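Local coordinates for protein putative adenylate cyclase (Vibrio parahaemolyticus, PDB 2ACA) that is a putative class IV adenylate cyclase of the CYTH superfamily, whose members bind triphosphate-containing substrates, usually with divalent metal ions, inside an antiparallel beta tunnel, at residues E14-V19 against G134-F139; E35-N40 against I117-E122; S111-S116 against T126-D131. One frame throughout, in Å; residues are numbered along the deposited sequence.

Contact 1 (E14-V19 against G134-F139). With PO4 (phosphate ion), chain C.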
loop_
_atom_site.group_PDB
_atom_site.type_symbol
_atom_site.label_atom_id
_atom_site.label_comp_id
_atom_site.label_asym_id
_atom_site.label_seq_id
_atom_site.Cartn_x
_atom_site.Cartn_y
_atom_site.Cartn_z
ATOM N N GLU A 14 7.505 -21.388 6.814
ATOM C CA GLU A 14 6.135 -21.846 6.994
ATOM C C GLU A 14 5.962 -23.292 6.562
ATOM O O GLU A 14 6.468 -23.697 5.521
ATOM C CB GLU A 14 5.207 -20.958 6.162
ATOM C CG GLU A 14 3.729 -21.242 6.282
ATOM C CD GLU A 14 2.929 -20.471 5.251
ATOM O OE1 GLU A 14 1.721 -20.231 5.472
ATOM O OE2 GLU A 14 3.511 -20.106 4.206
ATOM N N LEU A 15 5.250 -24.064 7.375
ATOM C CA LEU A 15 4.972 -25.462 7.065
ATOM C C LEU A 15 3.468 -25.604 6.955
ATOM O O LEU A 15 2.742 -25.204 7.863
ATOM C CB LEU A 15 5.486 -26.388 8.171
ATOM C CG LEU A 15 6.993 -26.633 8.232
ATOM C CD1 LEU A 15 7.725 -25.316 8.365
ATOM C CD2 LEU A 15 7.317 -27.534 9.411
ATOM N N LYS A 16 3.000 -26.173 5.852
ATOM C CA LYS A 16 1.572 -26.339 5.653
ATOM C C LYS A 16 1.173 -27.784 5.879
ATOM O O LYS A 16 1.867 -28.708 5.459
ATOM C CB LYS A 16 1.167 -25.929 4.236
ATOM C CG LYS A 16 -0.351 -25.897 4.011
ATOM C CD LYS A 16 -0.706 -25.936 2.524
ATOM C CE LYS A 16 0.117 -24.946 1.706
ATOM N NZ LYS A 16 -0.455 -23.577 1.652
ATOM N N TYR A 17 0.042 -27.976 6.541
ATOM C CA TYR A 17 -0.448 -29.313 6.810
ATOM C C TYR A 17 -1.912 -29.440 6.462
ATOM O O TYR A 17 -2.648 -28.455 6.413
ATOM C CB TYR A 17 -0.281 -29.685 8.285
ATOM C CG TYR A 17 1.142 -29.804 8.766
ATOM C CD1 TYR A 17 1.849 -28.684 9.185
ATOM C CD2 TYR A 17 1.786 -31.045 8.811
ATOM C CE1 TYR A 17 3.159 -28.792 9.642
ATOM C CE2 TYR A 17 3.096 -31.160 9.267
ATOM C CZ TYR A 17 3.775 -30.031 9.682
ATOM O OH TYR A 17 5.064 -30.141 10.156
ATOM N N ARG A 18 -2.321 -30.679 6.228
ATOM C CA ARG A 18 -3.694 -31.009 5.908
ATOM C C ARG A 18 -4.277 -31.385 7.275
ATOM O O ARG A 18 -3.669 -32.168 8.004
ATOM C CB ARG A 18 -3.702 -32.217 5.001
ATOM C CG ARG A 18 -4.908 -32.393 4.116
ATOM C CD ARG A 18 -4.611 -33.595 3.251
ATOM N NE ARG A 18 -3.168 -33.730 3.068
ATOM C CZ ARG A 18 -2.559 -34.837 2.664
ATOM N NH1 ARG A 18 -3.280 -35.919 2.393
ATOM N NH2 ARG A 18 -1.230 -34.860 2.543
ATOM N N VAL A 19 -5.424 -30.821 7.636
ATOM C CA VAL A 19 -6.035 -31.133 8.924
ATOM C C VAL A 19 -7.323 -31.923 8.689
ATOM O O VAL A 19 -8.301 -31.385 8.171
ATOM C CB VAL A 19 -6.391 -29.847 9.712
ATOM C CG1 VAL A 19 -6.921 -30.192 11.102
ATOM C CG2 VAL A 19 -5.197 -28.955 9.802
ATOM N N GLY A 134 -11.244 -29.389 1.925
ATOM C CA GLY A 134 -10.930 -29.640 3.322
ATOM C C GLY A 134 -10.214 -28.557 4.097
ATOM O O GLY A 134 -10.056 -27.425 3.639
ATOM N N HIS A 135 -9.782 -28.945 5.292
ATOM C CA HIS A 135 -9.080 -28.074 6.215
ATOM C C HIS A 135 -7.562 -28.167 6.098
ATOM O O HIS A 135 -7.004 -29.255 5.947
ATOM C CB HIS A 135 -9.482 -28.393 7.660
ATOM C CG HIS A 135 -10.908 -28.077 7.982
ATOM N ND1 HIS A 135 -11.968 -28.702 7.361
ATOM C CD2 HIS A 135 -11.448 -27.211 8.871
ATOM C CE1 HIS A 135 -13.100 -28.236 7.856
ATOM N NE2 HIS A 135 -12.813 -27.331 8.774
ATOM N N PHE A 136 -6.904 -27.015 6.193
ATOM C CA PHE A 136 -5.449 -26.926 6.104
ATOM C C PHE A 136 -4.930 -26.130 7.297
ATOM O O PHE A 136 -5.665 -25.334 7.884
ATOM C CB PHE A 136 -5.065 -26.225 4.801
ATOM C CG PHE A 136 -5.401 -27.008 3.568
ATOM C CD1 PHE A 136 -4.473 -27.884 3.019
ATOM C CD2 PHE A 136 -6.637 -26.870 2.951
ATOM C CE1 PHE A 136 -4.760 -28.617 1.867
ATOM C CE2 PHE A 136 -6.940 -27.596 1.798
ATOM C CZ PHE A 136 -5.991 -28.475 1.255
ATOM N N ALA A 137 -3.672 -26.348 7.662
ATOM C CA ALA A 137 -3.072 -25.626 8.777
ATOM C C ALA A 137 -1.668 -25.159 8.416
ATOM O O ALA A 137 -0.917 -25.872 7.747
ATOM C CB ALA A 137 -3.025 -26.506 10.018
ATOM N N GLU A 138 -1.318 -23.954 8.854
ATOM C CA GLU A 138 0.001 -23.411 8.575
ATOM C C GLU A 138 0.640 -22.989 9.881
ATOM O O GLU A 138 -0.017 -22.398 10.731
ATOM C CB GLU A 138 -0.086 -22.193 7.649
ATOM C CG GLU A 138 -0.869 -22.424 6.374
ATOM C CD GLU A 138 -0.825 -21.228 5.434
ATOM O OE1 GLU A 138 -1.013 -20.086 5.903
ATOM O OE2 GLU A 138 -0.608 -21.430 4.221
ATOM N N PHE A 139 1.920 -23.311 10.033
ATOM C CA PHE A 139 2.678 -22.944 11.215
ATOM C C PHE A 139 3.830 -22.124 10.681
ATOM O O PHE A 139 4.501 -22.544 9.740
ATOM C CB PHE A 139 3.190 -24.194 11.938
ATOM C CG PHE A 139 2.095 -25.062 12.481
ATOM C CD1 PHE A 139 1.360 -25.881 11.637
ATOM C CD2 PHE A 139 1.759 -25.020 13.830
ATOM C CE1 PHE A 139 0.300 -26.651 12.128
ATOM C CE2 PHE A 139 0.701 -25.787 14.328
ATOM C CZ PHE A 139 -0.028 -26.602 13.472
HETATM P P PO4 C . 0.820 -20.380 0.217
HETATM O O1 PO4 C . 1.400 -19.020 0.077
HETATM O O2 PO4 C . -0.021 -20.433 1.441
HETATM O O3 PO4 C . 1.916 -21.378 0.324
HETATM O O4 PO4 C . -0.012 -20.691 -0.974
HETATM O O HOH W 1 -10.463 -31.580 6.985
#
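Leu15 pairs with Phe139 and Tyr17 with Ala137 as hydrogen-bonded pairs of two antiparallel strands whose short axes run 148° apart, Tyr17 N reaching Ala137 O at 2.6 Å and Ala137 N reaching Tyr17 O at 2.7 Å. The face carrying Tyr17, Val19, Ala137 and Phe139 is apolar. There CD1 of Tyr17 meets CD1 of Phe139 at 3.8 Å, the ring planes nearly perpendicular. CG2 of Val19 is pressed against CB of Ala137 at 3.3 Å, closer than usual for two carbons. Helices 22-30 and 152-162 cover this layer, Phe25 touching Val19, Ala137 and Phe139. The other face, apart from Phe136, is mostly charged. Lys16 leaves with CG anti to its backbone N (chi1 -172°) and runs alongside Glu138, then bends so that NZ forms a salt bridge to OE2 of Glu138 at 3.4 Å, long enough that its hydrogen bond is weak, and a weak bond to phosphate O2 at 3.2 Å. Glu14 and Lys16 belong to the ExExK signature of CYTH proteins, and this mixture of carboxylates and ammonium beside a phosphate ion, probably from the crystallisation liquor, is consistent with a site for metal-bound polyphosphate.

Contact 2 (E35-N40 against I117-E122)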
loop_
_atom_site.group_PDB
_atom_site.type_symbol
_atom_site.label_atom_id
_atom_site.label_comp_id
_atom_site.label_asym_id
_atom_site.label_seq_id
_atom_site.Cartn_x
_atom_site.Cartn_y
_atom_site.Cartn_z
ATOM N N GLU A 35 -2.951 -16.448 21.857
ATOM C CA GLU A 35 -3.612 -15.186 21.554
ATOM C C GLU A 35 -4.369 -15.412 20.246
ATOM O O GLU A 35 -3.974 -16.252 19.435
ATOM C CB GLU A 35 -2.577 -14.069 21.376
ATOM C CG GLU A 35 -2.651 -12.954 22.415
ATOM C CD GLU A 35 -3.939 -12.150 22.332
ATOM O OE1 GLU A 35 -5.013 -12.699 22.668
ATOM O OE2 GLU A 35 -3.879 -10.968 21.927
ATOM N N VAL A 36 -5.452 -14.674 20.039
ATOM C CA VAL A 36 -6.243 -14.833 18.826
ATOM C C VAL A 36 -6.262 -13.563 17.987
ATOM O O VAL A 36 -6.627 -12.497 18.476
ATOM C CB VAL A 36 -7.688 -15.220 19.166
ATOM C CG1 VAL A 36 -8.459 -15.514 17.900
ATOM C CG2 VAL A 36 -7.694 -16.421 20.086
HETATM N N MSE A 37 -5.866 -13.680 16.721
HETATM C CA MSE A 37 -5.847 -12.532 15.819
HETATM C C MSE A 37 -7.248 -12.369 15.236
HETATM O O MSE A 37 -7.748 -11.260 15.072
HETATM C CB MSE A 37 -4.814 -12.748 14.707
HETATM C CG MSE A 37 -4.609 -11.545 13.799
HETATM SE SE MSE A 37 -3.265 -11.831 12.426
HETATM C CE MSE A 37 -3.062 -10.010 11.809
ATOM N N PHE A 38 -7.876 -13.492 14.919
ATOM C CA PHE A 38 -9.233 -13.492 14.401
ATOM C C PHE A 38 -9.612 -14.922 14.062
ATOM O O PHE A 38 -8.750 -15.749 13.784
ATOM C CB PHE A 38 -9.365 -12.570 13.173
ATOM C CG PHE A 38 -8.610 -13.039 11.965
ATOM C CD1 PHE A 38 -9.085 -14.097 11.198
ATOM C CD2 PHE A 38 -7.421 -12.416 11.589
ATOM C CE1 PHE A 38 -8.388 -14.525 10.071
ATOM C CE2 PHE A 38 -6.719 -12.841 10.467
ATOM C CZ PHE A 38 -7.202 -13.894 9.707
ATOM N N GLU A 39 -10.903 -15.210 14.099
ATOM C CA GLU A 39 -11.380 -16.548 13.806
ATOM C C GLU A 39 -12.528 -16.489 12.818
ATOM O O GLU A 39 -13.325 -15.553 12.842
ATOM C CB GLU A 39 -11.872 -17.216 15.093
ATOM C CG GLU A 39 -10.848 -17.277 16.220
ATOM C CD GLU A 39 -11.474 -17.710 17.538
ATOM O OE1 GLU A 39 -10.745 -17.842 18.540
ATOM O OE2 GLU A 39 -12.705 -17.912 17.568
ATOM N N ASN A 40 -12.595 -17.487 11.947
ATOM C CA ASN A 40 -13.660 -17.601 10.952
ATOM C C ASN A 40 -13.948 -16.389 10.045
ATOM O O ASN A 40 -15.108 -16.103 9.734
ATOM C CB ASN A 40 -14.949 -18.034 11.655
ATOM C CG ASN A 40 -14.772 -19.321 12.454
ATOM O OD1 ASN A 40 -14.370 -20.348 11.914
ATOM N ND2 ASN A 40 -15.068 -19.264 13.748
ATOM N N ILE A 117 -6.512 -17.298 12.508
ATOM C CA ILE A 117 -5.106 -17.181 12.846
ATOM C C ILE A 117 -4.939 -17.023 14.356
ATOM O O ILE A 117 -5.611 -16.198 14.981
ATOM C CB ILE A 117 -4.461 -15.980 12.123
ATOM C CG1 ILE A 117 -4.626 -16.145 10.608
ATOM C CG2 ILE A 117 -2.978 -15.885 12.486
ATOM C CD1 ILE A 117 -3.832 -15.134 9.767
ATOM N N PHE A 118 -4.048 -17.830 14.936
ATOM C CA PHE A 118 -3.785 -17.787 16.371
ATOM C C PHE A 118 -2.311 -17.574 16.651
ATOM O O PHE A 118 -1.462 -17.841 15.806
ATOM C CB PHE A 118 -4.218 -19.085 17.046
ATOM C CG PHE A 118 -5.618 -19.492 16.734
ATOM C CD1 PHE A 118 -5.886 -20.319 15.651
ATOM C CD2 PHE A 118 -6.674 -19.051 17.518
ATOM C CE1 PHE A 118 -7.182 -20.700 15.353
ATOM C CE2 PHE A 118 -7.979 -19.427 17.226
ATOM C CZ PHE A 118 -8.232 -20.254 16.142
ATOM N N PHE A 119 -2.020 -17.096 17.855
ATOM C CA PHE A 119 -0.655 -16.836 18.278
ATOM C C PHE A 119 -0.276 -17.765 19.429
ATOM O O PHE A 119 -1.092 -18.033 20.314
ATOM C CB PHE A 119 -0.511 -15.383 18.756
ATOM C CG PHE A 119 -0.666 -14.348 17.670
ATOM C CD1 PHE A 119 -0.848 -13.005 18.004
ATOM C CD2 PHE A 119 -0.599 -14.695 16.326
ATOM C CE1 PHE A 119 -0.959 -12.028 17.014
ATOM C CE2 PHE A 119 -0.709 -13.722 15.326
ATOM C CZ PHE A 119 -0.889 -12.386 15.675
ATOM N N VAL A 120 0.958 -18.256 19.405
ATOM C CA VAL A 120 1.484 -19.122 20.455
ATOM C C VAL A 120 2.942 -18.711 20.514
ATOM O O VAL A 120 3.782 -19.255 19.797
ATOM C CB VAL A 120 1.383 -20.616 20.087
ATOM C CG1 VAL A 120 2.091 -21.453 21.133
ATOM C CG2 VAL A 120 -0.079 -21.036 20.003
ATOM N N GLY A 121 3.233 -17.733 21.363
ATOM C CA GLY A 121 4.588 -17.232 21.462
ATOM C C GLY A 121 4.753 -16.289 20.287
ATOM O O GLY A 121 3.937 -15.389 20.095
ATOM N N GLU A 122 5.798 -16.496 19.494
ATOM C CA GLU A 122 6.037 -15.657 18.328
ATOM C C GLU A 122 5.642 -16.432 17.076
ATOM O O GLU A 122 5.751 -15.932 15.955
ATOM C CB GLU A 122 7.515 -15.265 18.245
ATOM C CG GLU A 122 8.465 -16.432 18.026
ATOM C CD GLU A 122 9.913 -15.997 17.994
ATOM O OE1 GLU A 122 10.249 -15.107 17.182
ATOM O OE2 GLU A 122 10.722 -16.542 18.778
#
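Met37 and Phe38 both stand opposite Ile117, a classic beta bulge that inserts one extra residue into the strand 35-49. Ile117 is held by both: Met37 N donates to Ile117 O at 3.1 Å, and Ile117 N donates to Phe38 O at 3.0 Å. Met37, the first residue of the bulge, has helix-like backbone angles, which put its side chain and that of Phe38 on the same side as Ile117. Before the bulge the pairing is regular, with Phe119 N bonded to Glu35 O at 2.7 Å. Phe38 takes the crowded first torsion, CG lying between backbone N and carbonyl carbon (chi1 67°). This turns the ring back over its neighbour, so that CZ rests 3.5 Å from CG1 of Ile117 while the backbone N of Ile117 sits above one ring face, near its rim. Met37, modelled as selenomethionine, is fully extended and lies beside Ile117, its SE 4.1 Å from CG2 of Ile117; the same selenium approaches the Phe119 ring obliquely in a Met-aromatic contact, 5.2 Å from the centroid. On the opposite face, Val36 and Glu39 both reach the edge of the Phe118 ring. CG2 of Val36 packs alongside CD2, and OE1 of Glu39 lies 3.4 Å from CE2 of Phe118, where the partly positive ring hydrogens suit a carboxylate oxygen. Ile72 of strand 72-78 also touches Met37 and Phe38. The chemistry is thus mainly apolar: the bulge gives Ile117 two large neighbours where regular pairing would give one, while backbone bonds keep the strands joined.

Contact 3 (S111-S116 against T126-D131). With PO4 (phosphate ion), chain D.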
loop_
_atom_site.group_PDB
_atom_site.type_symbol
_atom_site.label_atom_id
_atom_site.label_comp_id
_atom_site.label_asym_id
_atom_site.label_seq_id
_atom_site.Cartn_x
_atom_site.Cartn_y
_atom_site.Cartn_z
ATOM N N SER A 111 -9.358 -15.666 -5.236
ATOM C CA SER A 111 -9.788 -16.771 -4.395
ATOM C C SER A 111 -10.398 -16.321 -3.087
ATOM O O SER A 111 -10.148 -15.206 -2.618
ATOM C CB SER A 111 -8.600 -17.682 -4.098
ATOM O OG SER A 111 -7.592 -16.964 -3.404
ATOM N N LYS A 112 -11.199 -17.211 -2.504
ATOM C CA LYS A 112 -11.859 -16.979 -1.225
ATOM C C LYS A 112 -11.642 -18.203 -0.341
ATOM O O LYS A 112 -11.507 -19.320 -0.838
ATOM C CB LYS A 112 -13.364 -16.764 -1.409
ATOM C CG LYS A 112 -13.748 -15.497 -2.151
ATOM C CD LYS A 112 -15.228 -15.193 -1.955
ATOM C CE LYS A 112 -15.670 -13.970 -2.751
ATOM N NZ LYS A 112 -15.630 -14.201 -4.227
ATOM N N LYS A 113 -11.619 -17.999 0.969
ATOM C CA LYS A 113 -11.422 -19.104 1.897
ATOM C C LYS A 113 -11.776 -18.558 3.267
ATOM O O LYS A 113 -11.763 -17.342 3.473
ATOM C CB LYS A 113 -9.957 -19.568 1.888
ATOM C CG LYS A 113 -9.045 -18.691 2.735
ATOM C CD LYS A 113 -7.643 -18.504 2.157
ATOM C CE LYS A 113 -6.767 -19.725 2.320
ATOM N NZ LYS A 113 -7.120 -20.758 1.327
ATOM N N ILE A 114 -12.117 -19.452 4.191
ATOM C CA ILE A 114 -12.452 -19.054 5.547
ATOM C C ILE A 114 -11.173 -19.296 6.331
ATOM O O ILE A 114 -10.586 -20.375 6.249
ATOM C CB ILE A 114 -13.616 -19.909 6.109
ATOM C CG1 ILE A 114 -14.836 -19.782 5.191
ATOM C CG2 ILE A 114 -13.986 -19.446 7.508
ATOM C CD1 ILE A 114 -15.362 -18.352 5.029
ATOM N N ARG A 115 -10.729 -18.298 7.082
ATOM C CA ARG A 115 -9.484 -18.445 7.818
ATOM C C ARG A 115 -9.507 -18.014 9.283
ATOM O O ARG A 115 -10.308 -17.171 9.695
ATOM C CB ARG A 115 -8.371 -17.698 7.064
ATOM C CG ARG A 115 -7.129 -17.365 7.888
ATOM C CD ARG A 115 -6.009 -16.818 7.011
ATOM N NE ARG A 115 -5.447 -17.876 6.187
ATOM C CZ ARG A 115 -4.386 -17.749 5.403
ATOM N NH1 ARG A 115 -3.753 -16.585 5.318
ATOM N NH2 ARG A 115 -3.935 -18.805 4.732
ATOM N N SER A 116 -8.613 -18.622 10.059
ATOM C CA SER A 116 -8.445 -18.325 11.473
ATOM C C SER A 116 -6.950 -18.293 11.747
ATOM O O SER A 116 -6.204 -19.148 11.266
ATOM C CB SER A 116 -9.091 -19.405 12.350
ATOM O OG SER A 116 -10.501 -19.340 12.307
ATOM N N THR A 126 -2.233 -20.995 11.534
ATOM C CA THR A 126 -3.327 -20.666 10.624
ATOM C C THR A 126 -4.193 -21.888 10.315
ATOM O O THR A 126 -3.689 -22.950 9.950
ATOM C CB THR A 126 -2.781 -20.082 9.287
ATOM O OG1 THR A 126 -2.071 -18.868 9.558
ATOM C CG2 THR A 126 -3.917 -19.766 8.315
ATOM N N LEU A 127 -5.501 -21.731 10.458
ATOM C CA LEU A 127 -6.423 -22.818 10.164
ATOM C C LEU A 127 -7.342 -22.350 9.028
ATOM O O LEU A 127 -8.082 -21.380 9.175
ATOM C CB LEU A 127 -7.233 -23.181 11.418
ATOM C CG LEU A 127 -8.238 -24.326 11.265
ATOM C CD1 LEU A 127 -7.491 -25.595 10.894
ATOM C CD2 LEU A 127 -9.019 -24.543 12.560
ATOM N N ASP A 128 -7.283 -23.044 7.894
ATOM C CA ASP A 128 -8.076 -22.688 6.724
ATOM C C ASP A 128 -9.068 -23.758 6.311
ATOM O O ASP A 128 -8.878 -24.944 6.590
ATOM C CB ASP A 128 -7.152 -22.419 5.533
ATOM C CG ASP A 128 -6.256 -21.229 5.750
ATOM O OD1 ASP A 128 -5.242 -21.116 5.027
ATOM O OD2 ASP A 128 -6.565 -20.405 6.634
ATOM N N PHE A 129 -10.123 -23.337 5.626
ATOM C CA PHE A 129 -11.119 -24.269 5.130
ATOM C C PHE A 129 -11.513 -23.946 3.700
ATOM O O PHE A 129 -12.212 -22.956 3.436
ATOM C CB PHE A 129 -12.385 -24.258 5.982
ATOM C CG PHE A 129 -13.532 -25.006 5.353
ATOM C CD1 PHE A 129 -13.453 -26.382 5.152
ATOM C CD2 PHE A 129 -14.672 -24.329 4.929
ATOM C CE1 PHE A 129 -14.491 -27.072 4.537
ATOM C CE2 PHE A 129 -15.712 -25.006 4.316
ATOM C CZ PHE A 129 -15.623 -26.381 4.117
ATOM N N LEU A 130 -11.070 -24.774 2.770
ATOM C CA LEU A 130 -11.438 -24.557 1.392
ATOM C C LEU A 130 -12.629 -25.441 1.110
ATOM O O LEU A 130 -12.539 -26.674 1.157
ATOM C CB LEU A 130 -10.292 -24.913 0.461
ATOM C CG LEU A 130 -9.613 -23.766 -0.266
ATOM C CD1 LEU A 130 -8.899 -22.855 0.719
ATOM C CD2 LEU A 130 -8.640 -24.369 -1.261
ATOM N N ASP A 131 -13.757 -24.796 0.840
ATOM C CA ASP A 131 -14.983 -25.508 0.545
ATOM C C ASP A 131 -14.655 -26.470 -0.585
ATOM O O ASP A 131 -14.208 -26.051 -1.651
ATOM C CB ASP A 131 -16.068 -24.515 0.126
ATOM C CG ASP A 131 -17.391 -25.184 -0.164
ATOM O OD1 ASP A 131 -17.457 -25.978 -1.129
ATOM O OD2 ASP A 131 -18.375 -24.925 0.570
HETATM P P PO4 D . -0.121 -17.199 3.744
HETATM O O1 PO4 D . -0.790 -17.831 2.577
HETATM O O2 PO4 D . 1.166 -17.891 4.015
HETATM O O3 PO4 D . -0.999 -17.305 4.934
HETATM O O4 PO4 D . 0.141 -15.767 3.450
#
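Arg115 grips Asp128 side-on with two nitrogens: NE donates to OD2 at 2.8 Å and NH2 to OD1 at 2.7 Å, the second bond almost straight at 176°. Both oxygens are met on their syn sides, and guanidinium and carboxylate lie within 17° of one plane, as suits a bidentate salt bridge. A bend at chi3 (-71°) of an otherwise extended Arg115 swings the guanidinium alongside Asp128. Thr126 lays its methyl over one guanidinium face, CG2 being 3.2 Å from NE of Arg115. At the far end, NH1 of Arg115 reaches O3 of a phosphate ion, probably from the crystallisation liquor, in a weak bond of 2.9 Å, and also makes a salt bridge to Glu43; Arg65 binds the same ion. Fixed by Asp128 and Glu43, the arginine is probably held ready for phosphate groups in the tunnel, as in CYTH relatives. Ser116 and Leu127 form a hydrogen-bonded pair, Leu127 N to Ser116 O at 2.8 Å; the short hydroxyl side chain of Ser116 lets OG reach the backbone N of Asn40 on the next strand. Hairpin 106-120/123-130 is flanked by strand 35-49 beyond Arg115 and strand 134-143 beyond Asp128, while helix 22-30 packs on Leu127 through His22 and Phe25.

From the N terminus, strand 11-19 supplies the first half of contact 1, which closes only when strand 134-143 returns, after 114 intervening residues. Contacts 2 and 3 are both nested inside that loop. Contact 2 ties strand 35-49 to the end of strand 106-120, closing a 76-residue loop; contact 3 uses the middle of that long strand and closes the short hairpin to strand 123-130, so the segments of contacts 2 and 3 alternate and cross. Contacts 1 and 3 also join, Glu138 O to Thr126 N and Phe136 O to Asp128 N. Together they stitch five adjacent strands, 11-19, 134-143, 123-130, 106-120 and 35-49, into one antiparallel sheet.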